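Local coordinates for 16S rRNA (adenine(1408)-N(1))-methyltransferase (Escherichia coli, PDB 3P2E), which methylates N1 of adenine 1408 in 16S rRNA of assembled 30S subunits, using S-adenosyl-L-methionine, and so confers resistance to various aminoglycosides, at residues A[177-191]-A[201-215]. Sequence-based numbering, arbitrary orientation.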
loop_
_atom_site.group_PDB
_atom_site.type_symbol
_atom_site.label_atom_id
_atom_site.label_comp_id
_atom_site.label_asym_id
_atom_site.label_seq_id
_atom_site.Cartn_x
_atom_site.Cartn_y
_atom_site.Cartn_z
ATOM N N PHE A 177 5.766 -6.956 12.602
ATOM C CA PHE A 177 6.385 -5.709 12.154
ATOM C C PHE A 177 7.388 -5.147 13.163
ATOM O O PHE A 177 7.029 -4.794 14.288
ATOM C CB PHE A 177 5.303 -4.669 11.855
ATOM C CG PHE A 177 4.420 -5.032 10.692
ATOM C CD1 PHE A 177 4.913 -5.004 9.393
ATOM C CD2 PHE A 177 3.097 -5.417 10.898
ATOM C CE1 PHE A 177 4.105 -5.353 8.313
ATOM C CE2 PHE A 177 2.278 -5.768 9.826
ATOM C CZ PHE A 177 2.786 -5.736 8.527
ATOM N N ARG A 178 8.647 -5.060 12.741
ATOM C CA ARG A 178 9.723 -4.544 13.583
ATOM C C ARG A 178 10.037 -3.099 13.199
ATOM O O ARG A 178 10.633 -2.844 12.152
ATOM C CB ARG A 178 10.973 -5.399 13.401
ATOM C CG ARG A 178 10.807 -6.861 13.784
ATOM C CD ARG A 178 10.835 -7.041 15.288
ATOM N NE ARG A 178 10.921 -8.451 15.654
ATOM C CZ ARG A 178 11.155 -8.889 16.887
ATOM N NH1 ARG A 178 11.329 -8.022 17.878
ATOM N NH2 ARG A 178 11.224 -10.192 17.126
ATOM N N ILE A 179 9.641 -2.160 14.048
ATOM C CA ILE A 179 9.877 -0.745 13.785
ATOM C C ILE A 179 11.361 -0.390 13.827
ATOM O O ILE A 179 12.042 -0.653 14.821
ATOM C CB ILE A 179 9.145 0.150 14.815
ATOM C CG1 ILE A 179 7.635 -0.094 14.747
ATOM C CG2 ILE A 179 9.447 1.618 14.540
ATOM C CD1 ILE A 179 6.840 0.697 15.778
ATOM N N ASP A 180 11.860 0.203 12.744
ATOM C CA ASP A 180 13.256 0.623 12.690
ATOM C C ASP A 180 13.368 2.142 12.746
ATOM O O ASP A 180 14.413 2.685 13.120
ATOM C CB ASP A 180 13.929 0.122 11.416
ATOM C CG ASP A 180 14.059 -1.378 11.383
ATOM O OD1 ASP A 180 14.444 -1.959 12.420
ATOM O OD2 ASP A 180 13.789 -1.972 10.322
ATOM N N ASP A 181 12.294 2.831 12.379
ATOM C CA ASP A 181 12.309 4.286 12.400
ATOM C C ASP A 181 10.917 4.901 12.452
ATOM O O ASP A 181 9.964 4.348 11.911
ATOM C CB ASP A 181 13.032 4.821 11.162
ATOM C CG ASP A 181 13.224 6.324 11.205
ATOM O OD1 ASP A 181 14.055 6.793 12.012
ATOM O OD2 ASP A 181 12.541 7.041 10.440
ATOM N N VAL A 182 10.816 6.046 13.121
ATOM C CA VAL A 182 9.562 6.792 13.214
ATOM C C VAL A 182 9.925 8.237 12.887
ATOM O O VAL A 182 10.739 8.850 13.576
ATOM C CB VAL A 182 8.941 6.735 14.624
ATOM C CG1 VAL A 182 7.692 7.619 14.680
ATOM C CG2 VAL A 182 8.581 5.303 14.975
ATOM N N LYS A 183 9.329 8.778 11.829
ATOM C CA LYS A 183 9.629 10.144 11.419
ATOM C C LYS A 183 8.372 10.972 11.202
ATOM O O LYS A 183 7.396 10.490 10.637
ATOM C CB LYS A 183 10.446 10.115 10.124
ATOM C CG LYS A 183 10.953 11.473 9.652
ATOM C CD LYS A 183 11.843 11.315 8.429
ATOM C CE LYS A 183 12.454 12.642 7.997
ATOM N NZ LYS A 183 13.343 12.472 6.806
ATOM N N GLU A 184 8.400 12.221 11.659
ATOM C CA GLU A 184 7.265 13.114 11.469
ATOM C C GLU A 184 7.539 13.890 10.184
ATOM O O GLU A 184 8.564 14.566 10.063
ATOM C CB GLU A 184 7.134 14.070 12.662
ATOM C CG GLU A 184 5.893 14.955 12.613
ATOM C CD GLU A 184 5.617 15.651 13.934
ATOM O OE1 GLU A 184 4.661 16.452 13.994
ATOM O OE2 GLU A 184 6.353 15.393 14.910
ATOM N N LEU A 185 6.628 13.782 9.221
ATOM C CA LEU A 185 6.781 14.452 7.933
ATOM C C LEU A 185 5.824 15.638 7.797
ATOM O O LEU A 185 4.842 15.731 8.533
ATOM C CB LEU A 185 6.543 13.437 6.809
ATOM C CG LEU A 185 7.472 12.218 6.868
ATOM C CD1 LEU A 185 6.919 11.091 6.005
ATOM C CD2 LEU A 185 8.870 12.619 6.423
ATOM N N ASP A 186 6.112 16.537 6.855
ATOM C CA ASP A 186 5.275 17.719 6.655
ATOM C C ASP A 186 4.483 17.735 5.352
ATOM O O ASP A 186 4.584 16.823 4.532
ATOM C CB ASP A 186 6.124 18.999 6.742
ATOM C CG ASP A 186 7.304 18.998 5.782
ATOM O OD1 ASP A 186 7.229 18.356 4.714
ATOM O OD2 ASP A 186 8.318 19.664 6.091
ATOM N N ASN A 187 3.681 18.780 5.169
ATOM C CA ASN A 187 2.876 18.905 3.960
ATOM C C ASN A 187 3.736 18.864 2.700
ATOM O O ASN A 187 3.364 18.228 1.719
ATOM C CB ASN A 187 2.073 20.214 3.970
ATOM C CG ASN A 187 0.961 20.215 4.997
ATOM O OD1 ASN A 187 -0.222 20.338 4.655
ATOM N ND2 ASN A 187 1.329 20.090 6.262
ATOM N N GLU A 188 4.881 19.543 2.723
ATOM C CA GLU A 188 5.752 19.570 1.551
ATOM C C GLU A 188 6.095 18.160 1.089
ATOM O O GLU A 188 6.073 17.862 -0.108
ATOM C CB GLU A 188 7.047 20.329 1.849
ATOM C CG GLU A 188 7.820 20.694 0.595
ATOM C CD GLU A 188 9.225 21.181 0.884
ATOM O OE1 GLU A 188 9.403 21.979 1.829
ATOM O OE2 GLU A 188 10.150 20.768 0.152
ATOM N N TYR A 189 6.414 17.292 2.041
ATOM C CA TYR A 189 6.756 15.913 1.725
ATOM C C TYR A 189 5.616 15.171 1.021
ATOM O O TYR A 189 5.843 14.351 0.128
ATOM C CB TYR A 189 7.114 15.149 2.999
ATOM C CG TYR A 189 7.402 13.704 2.716
ATOM C CD1 TYR A 189 8.618 13.321 2.153
ATOM C CD2 TYR A 189 6.427 12.727 2.916
ATOM C CE1 TYR A 189 8.856 12.007 1.788
ATOM C CE2 TYR A 189 6.655 11.401 2.550
ATOM C CZ TYR A 189 7.870 11.053 1.984
ATOM O OH TYR A 189 8.101 9.762 1.584
ATOM N N VAL A 190 4.388 15.455 1.440
ATOM C CA VAL A 190 3.219 14.798 0.873
ATOM C C VAL A 190 2.871 15.306 -0.524
ATOM O O VAL A 190 2.179 14.627 -1.283
ATOM C CB VAL A 190 2.007 14.962 1.822
ATOM C CG1 VAL A 190 0.781 14.254 1.259
ATOM C CG2 VAL A 190 2.371 14.398 3.201
ATOM N N LYS A 191 3.375 16.487 -0.872
ATOM C CA LYS A 191 3.101 17.066 -2.182
ATOM C C LYS A 191 3.646 16.235 -3.336
ATOM O O LYS A 191 3.293 16.470 -4.494
ATOM C CB LYS A 191 3.659 18.490 -2.261
ATOM C CG LYS A 191 2.939 19.473 -1.352
ATOM C CD LYS A 191 3.423 20.901 -1.576
ATOM C CE LYS A 191 2.676 21.876 -0.677
ATOM N NZ LYS A 191 3.103 23.281 -0.898
ATOM N N LEU A 201 -4.623 16.521 1.224
ATOM C CA LEU A 201 -3.968 16.564 2.529
ATOM C C LEU A 201 -2.739 17.467 2.518
ATOM O O LEU A 201 -2.466 18.174 3.487
ATOM C CB LEU A 201 -3.559 15.158 2.972
ATOM C CG LEU A 201 -4.668 14.135 3.240
ATOM C CD1 LEU A 201 -4.045 12.763 3.487
ATOM C CD2 LEU A 201 -5.504 14.567 4.445
ATOM N N ALA A 202 -2.003 17.441 1.416
ATOM C CA ALA A 202 -0.800 18.254 1.288
ATOM C C ALA A 202 -1.092 19.736 1.089
ATOM O O ALA A 202 -0.401 20.587 1.648
ATOM C CB ALA A 202 0.046 17.749 0.128
ATOM N N PHE A 203 -2.119 20.043 0.302
ATOM C CA PHE A 203 -2.446 21.436 -0.004
ATOM C C PHE A 203 -3.327 22.172 1.004
ATOM O O PHE A 203 -3.431 23.394 0.944
ATOM C CB PHE A 203 -3.110 21.538 -1.386
ATOM C CG PHE A 203 -2.226 21.138 -2.537
ATOM C CD1 PHE A 203 -0.840 21.241 -2.454
ATOM C CD2 PHE A 203 -2.791 20.692 -3.731
ATOM C CE1 PHE A 203 -0.029 20.905 -3.545
ATOM C CE2 PHE A 203 -1.991 20.357 -4.827
ATOM C CZ PHE A 203 -0.608 20.464 -4.733
ATOM N N GLY A 204 -3.959 21.441 1.916
ATOM C CA GLY A 204 -4.828 22.074 2.896
ATOM C C GLY A 204 -4.110 22.697 4.082
ATOM O O GLY A 204 -3.014 23.238 3.945
ATOM N N ARG A 205 -4.734 22.623 5.254
ATOM C CA ARG A 205 -4.135 23.182 6.458
ATOM C C ARG A 205 -2.857 22.424 6.790
ATOM O O ARG A 205 -2.655 21.291 6.334
ATOM C CB ARG A 205 -5.090 23.068 7.651
ATOM C CG ARG A 205 -6.426 23.801 7.523
ATOM C CD ARG A 205 -7.063 23.942 8.905
ATOM N NE ARG A 205 -8.361 24.616 8.899
ATOM C CZ ARG A 205 -9.532 23.997 8.778
ATOM N NH1 ARG A 205 -9.581 22.678 8.647
ATOM N NH2 ARG A 205 -10.660 24.695 8.805
ATOM N N LYS A 206 -1.990 23.051 7.580
ATOM C CA LYS A 206 -0.754 22.401 8.000
ATOM C C LYS A 206 -1.177 21.180 8.810
ATOM O O LYS A 206 -2.023 21.283 9.700
ATOM C CB LYS A 206 0.074 23.337 8.881
ATOM C CG LYS A 206 1.263 22.654 9.549
ATOM C CD LYS A 206 2.065 23.630 10.390
ATOM C CE LYS A 206 3.258 22.944 11.041
ATOM N NZ LYS A 206 4.050 23.892 11.878
ATOM N N ARG A 207 -0.585 20.029 8.504
ATOM C CA ARG A 207 -0.926 18.787 9.188
ATOM C C ARG A 207 0.319 17.963 9.478
ATOM O O ARG A 207 1.303 18.030 8.742
ATOM C CB ARG A 207 -1.871 17.952 8.315
ATOM C CG ARG A 207 -3.176 18.637 7.939
ATOM C CD ARG A 207 -3.973 17.764 6.975
ATOM N NE ARG A 207 -4.139 16.415 7.498
ATOM C CZ ARG A 207 -5.283 15.919 7.960
ATOM N NH1 ARG A 207 -6.384 16.660 7.963
ATOM N NH2 ARG A 207 -5.321 14.682 8.435
ATOM N N SER A 208 0.266 17.177 10.546
ATOM C CA SER A 208 1.385 16.321 10.904
ATOM C C SER A 208 1.161 14.944 10.297
ATOM O O SER A 208 0.059 14.402 10.369
ATOM C CB SER A 208 1.504 16.191 12.426
ATOM O OG SER A 208 1.947 17.402 13.010
ATOM N N PHE A 209 2.204 14.401 9.677
ATOM C CA PHE A 209 2.155 13.074 9.076
ATOM C C PHE A 209 3.226 12.265 9.797
ATOM O O PHE A 209 4.274 12.801 10.168
ATOM C CB PHE A 209 2.469 13.147 7.577
ATOM C CG PHE A 209 1.515 14.010 6.801
ATOM C CD1 PHE A 209 0.390 13.459 6.191
ATOM C CD2 PHE A 209 1.736 15.379 6.687
ATOM C CE1 PHE A 209 -0.500 14.262 5.479
ATOM C CE2 PHE A 209 0.852 16.190 5.980
ATOM C CZ PHE A 209 -0.268 15.630 5.373
ATOM N N PHE A 210 2.959 10.984 10.013
ATOM C CA PHE A 210 3.908 10.126 10.708
ATOM C C PHE A 210 4.202 8.871 9.914
ATOM O O PHE A 210 3.286 8.195 9.445
ATOM C CB PHE A 210 3.348 9.737 12.078
ATOM C CG PHE A 210 3.050 10.911 12.956
ATOM C CD1 PHE A 210 4.079 11.583 13.613
ATOM C CD2 PHE A 210 1.747 11.380 13.086
ATOM C CE1 PHE A 210 3.810 12.711 14.384
ATOM C CE2 PHE A 210 1.471 12.506 13.853
ATOM C CZ PHE A 210 2.504 13.171 14.502
ATOM N N ARG A 211 5.482 8.565 9.750
ATOM C CA ARG A 211 5.855 7.358 9.035
ATOM C C ARG A 211 6.533 6.396 9.981
ATOM O O ARG A 211 7.569 6.714 10.559
ATOM C CB ARG A 211 6.808 7.651 7.875
ATOM C CG ARG A 211 7.292 6.376 7.163
ATOM C CD ARG A 211 8.165 6.700 5.965
ATOM N NE ARG A 211 9.420 7.327 6.368
ATOM C CZ ARG A 211 10.138 8.128 5.586
ATOM N NH1 ARG A 211 9.722 8.405 4.358
ATOM N NH2 ARG A 211 11.277 8.643 6.030
ATOM N N VAL A 212 5.923 5.230 10.154
ATOM C CA VAL A 212 6.494 4.181 10.981
ATOM C C VAL A 212 6.984 3.186 9.937
ATOM O O VAL A 212 6.203 2.690 9.131
ATOM C CB VAL A 212 5.429 3.521 11.885
ATOM C CG1 VAL A 212 6.014 2.307 12.584
ATOM C CG2 VAL A 212 4.943 4.521 12.920
ATOM N N SER A 213 8.284 2.915 9.928
ATOM C CA SER A 213 8.830 1.998 8.940
ATOM C C SER A 213 9.770 1.002 9.592
ATOM O O SER A 213 10.210 1.207 10.725
ATOM C CB SER A 213 9.568 2.781 7.848
ATOM O OG SER A 213 10.593 3.593 8.395
ATOM N N GLY A 214 10.069 -0.074 8.876
ATOM C CA GLY A 214 10.954 -1.092 9.413
ATOM C C GLY A 214 10.958 -2.337 8.554
ATOM O O GLY A 214 10.730 -2.264 7.346
ATOM N N HIS A 215 11.226 -3.488 9.167
ATOM C CA HIS A 215 11.250 -4.743 8.428
ATOM C C HIS A 215 10.250 -5.725 9.013
ATOM O O HIS A 215 9.835 -5.587 10.161
ATOM C CB HIS A 215 12.659 -5.361 8.434
ATOM C CG HIS A 215 13.195 -5.662 9.801
ATOM N ND1 HIS A 215 13.628 -4.681 10.666
ATOM C CD2 HIS A 215 13.388 -6.839 10.442
ATOM C CE1 HIS A 215 14.069 -5.239 11.779
ATOM N NE2 HIS A 215 13.934 -6.549 11.669
HETATM O O HOH W 1 10.146 6.221 9.102
HETATM O O HOH W 2 13.207 7.618 8.055
HETATM O O HOH W 3 3.469 19.818 8.367
#
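The antiparallel strand pair that closes the seven-stranded sheet of a Rossmann-like methyltransferase, strand order 3-2-1-4-5-7-6, joins Arg178–Leu185 to Phe209–His215 and illustrates how a classic beta bulge is accommodated. Two consecutive residues, Asp180 and Asp181, stand opposite the single residue Ser213, whose carbonyl O takes two bonds, from Asp180 N at 2.8 Å and from Asp181 N at 3.1 Å. The bulge turns the Asp180 side chain toward the partner strand, where OD2 uses its syn lone pair to accept from His215 ND1 at 2.7 Å; the bond is nearly straight (171°), with carboxylate and imidazole almost coplanar. Arg178 CB lies over one face of the same ring, a CH-pi contact, so the imidazole is held both at its edge and on a face.

Farther along, the Arg211 chain bends at chi3 (66°), and its NE donates at 3.0 Å to a water that also lies within hydrogen-bonding distance of Asp181 OD2 and Ser213 OG, a water-mediated link, the charged atoms themselves not being in contact. Past the end of strand 178-185, Val190 CG2 of helix 187-190 sits over the centre of the ring of Phe209, the first residue of strand 209-215, 3.4 Å from the centroid, while Val190 CG1 meets Ala202 CB.

Strand 178-185 forms the sheet's outer edge, and 209-215 pairs on its other side with 133-139. Helix 160-164 packs against Val182 and Val212, whereas Val190 and Phe209 adjoin Phe105 of the S-adenosyl-L-methionine site.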